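Local coordinates for probable LRR receptor-like serine/threonine-protein kinase At4g26540 (Arabidopsis thaliana, PDB 5HZ0) that serves as the extracellular leucine-rich-repeat part of a plant receptor kinase, binding RGF peptide hormones that maintain the root stem cell niche, at residues A[151-154]-A[155-158]. The protein carries 5 engineered substitutions. Sequence-based numbering, arbitrary orientation.
Sequences PWEI and GNCE
Trp-152, Glu-153 and Ile-154 are joined to Gly-155, Asn-156 and Cys-157 by successive i to i+3 backbone bonds, forming the short 3-10 helix on the outer side of one coil of the leucine-rich-repeat solenoid, in the loop between strands 145-147 and 162-164. Gly-155 N donates to Trp-152 O at 3.0 Å, and Trp-152 O also takes a hydrogen bond from Ser-177 OG. Asn-156 N reaches Glu-153 O at 2.9 Å, and Cys-157 N closes the last turn on Ile-154 O at 3.2 Å.

Between the two segments, the apolar contact is between the buried Ile-154 and Cys-157. Ile-154 extends CG1 anti to its N (chi1 -159°), and the second torsion (61°) then turns CD1 toward Cys-157 SG, 4.3 Å away, a loose contact of the two side-chain ends.

Polar side chains lie on the more exposed side. The Glu-153 side chain curls back toward its own backbone N, away from 155-158, and its OE2 forms a salt bridge with Arg-127 NH2. Asn-156, its CG beside its own N (chi1 -71°), folds back along the helix, where CB packs 3.3 Å from Glu-153 O and the amide ND2 lies 4.0 Å from Glu-153 CA.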
ATOM      1  N   PRO A 151     -29.848  -4.407  15.370  1.00 18.74           N
ATOM      2  CA  PRO A 151     -31.278  -4.391  15.693  1.00 14.83           C
ATOM      3  C   PRO A 151     -31.864  -2.989  15.754  1.00 21.76           C
ATOM      4  O   PRO A 151     -31.228  -2.043  16.212  1.00 23.58           O
ATOM      5  CB  PRO A 151     -31.344  -5.066  17.066  1.00 13.01           C
ATOM      6  CG  PRO A 151     -29.984  -4.867  17.650  1.00 21.19           C
ATOM      7  CD  PRO A 151     -29.029  -4.895  16.494  1.00 22.31           C
ATOM      8  N   TRP A 152     -33.090  -2.885  15.265  1.00 20.77           N
ATOM      9  CA  TRP A 152     -33.859  -1.659  15.260  1.00 16.82           C
ATOM     10  C   TRP A 152     -33.863  -0.996  16.649  1.00 21.62           C
ATOM     11  O   TRP A 152     -33.718   0.239  16.796  1.00 23.08           O
ATOM     12  CB  TRP A 152     -35.278  -2.011  14.820  1.00 16.17           C
ATOM     13  CG  TRP A 152     -36.156  -0.852  14.710  1.00 25.12           C
ATOM     14  CD1 TRP A 152     -37.042  -0.407  15.644  1.00 31.61           C
ATOM     15  CD2 TRP A 152     -36.248   0.043  13.602  1.00 29.34           C
ATOM     16  NE1 TRP A 152     -37.681   0.719  15.184  1.00 36.35           N
ATOM     17  CE2 TRP A 152     -37.211   1.014  13.927  1.00 32.62           C
ATOM     18  CE3 TRP A 152     -35.605   0.123  12.363  1.00 27.37           C
ATOM     19  CZ2 TRP A 152     -37.550   2.049  13.062  1.00 28.31           C
ATOM     20  CZ3 TRP A 152     -35.940   1.155  11.509  1.00 20.60           C
ATOM     21  CH2 TRP A 152     -36.904   2.100  11.860  1.00 20.73           C
ATOM     22  N   GLU A 153     -33.966  -1.832  17.677  1.00 18.70           N
ATOM     23  CA  GLU A 153     -34.087  -1.348  19.053  1.00 16.59           C
ATOM     24  C   GLU A 153     -32.896  -0.505  19.519  1.00 20.50           C
ATOM     25  O   GLU A 153     -32.953   0.128  20.572  1.00 21.77           O
ATOM     26  CB  GLU A 153     -34.314  -2.516  20.001  1.00 17.13           C
ATOM     27  CG  GLU A 153     -35.705  -3.143  19.885  1.00 23.96           C
ATOM     28  CD  GLU A 153     -35.892  -4.044  18.661  1.00 24.90           C
ATOM     29  OE1 GLU A 153     -34.918  -4.302  17.913  1.00 17.13           O
ATOM     30  OE2 GLU A 153     -37.031  -4.498  18.460  1.00 25.74           O
ATOM     31  N   ILE A 154     -31.820  -0.492  18.739  1.00 25.32           N
ATOM     32  CA  ILE A 154     -30.665   0.323  19.079  1.00 25.74           C
ATOM     33  C   ILE A 154     -31.052   1.793  19.181  1.00 26.14           C
ATOM     34  O   ILE A 154     -30.385   2.559  19.871  1.00 23.95           O
ATOM     35  CB  ILE A 154     -29.513   0.180  18.067  1.00 23.63           C
ATOM     36  CG1 ILE A 154     -28.196   0.612  18.716  1.00 17.41           C
ATOM     37  CG2 ILE A 154     -29.782   1.008  16.816  1.00 21.16           C
ATOM     38  CD1 ILE A 154     -27.822  -0.219  19.894  1.00 12.69           C
ATOM     39  N   GLY A 155     -32.141   2.180  18.519  1.00 25.52           N
ATOM     40  CA  GLY A 155     -32.544   3.573  18.544  1.00  8.01           C
ATOM     41  C   GLY A 155     -33.080   3.984  19.901  1.00 20.55           C
ATOM     42  O   GLY A 155     -33.320   5.163  20.174  1.00 18.80           O
ATOM     43  N   ASN A 156     -33.275   3.003  20.768  1.00 20.82           N
ATOM     44  CA  ASN A 156     -33.848   3.280  22.072  1.00 17.07           C
ATOM     45  C   ASN A 156     -32.795   3.540  23.120  1.00 19.21           C
ATOM     46  O   ASN A 156     -33.114   3.912  24.252  1.00 23.21           O
ATOM     47  CB  ASN A 156     -34.777   2.151  22.505  1.00 19.77           C
ATOM     48  CG  ASN A 156     -36.049   2.125  21.696  1.00 25.14           C
ATOM     49  OD1 ASN A 156     -36.633   3.174  21.426  1.00 27.71           O
ATOM     50  ND2 ASN A 156     -36.472   0.934  21.275  1.00 24.64           N
ATOM     51  N   CYS A 157     -31.527   3.411  22.755  1.00 19.30           N
ATOM     52  CA  CYS A 157     -30.533   3.730  23.751  1.00 22.76           C
ATOM     53  C   CYS A 157     -30.258   5.211  23.582  1.00 17.22           C
ATOM     54  O   CYS A 157     -29.338   5.611  22.879  1.00 11.05           O
ATOM     55  CB  CYS A 157     -29.270   2.918  23.456  1.00 10.35           C
ATOM     56  SG  CYS A 157     -29.551   1.139  23.532  1.00 17.56           S
ATOM     57  N   GLU A 158     -30.944   6.014  24.376  1.00 21.23           N
ATOM     58  CA  GLU A 158     -30.979   7.446  24.123  1.00 31.05           C
ATOM     59  C   GLU A 158     -29.656   8.131  24.475  1.00 26.40           C
ATOM     60  O   GLU A 158     -29.333   9.186  23.934  1.00 32.16           O
ATOM     61  CB  GLU A 158     -32.137   8.082  24.897  1.00 46.84           C
ATOM     62  CG  GLU A 158     -32.200   7.669  26.366  1.00 56.13           C
ATOM     63  CD  GLU A 158     -33.174   8.518  27.165  1.00 62.12           C
ATOM     64  OE1 GLU A 158     -33.792   9.424  26.564  1.00 64.09           O
ATOM     65  OE2 GLU A 158     -33.317   8.288  28.387  1.00 62.88           O
TER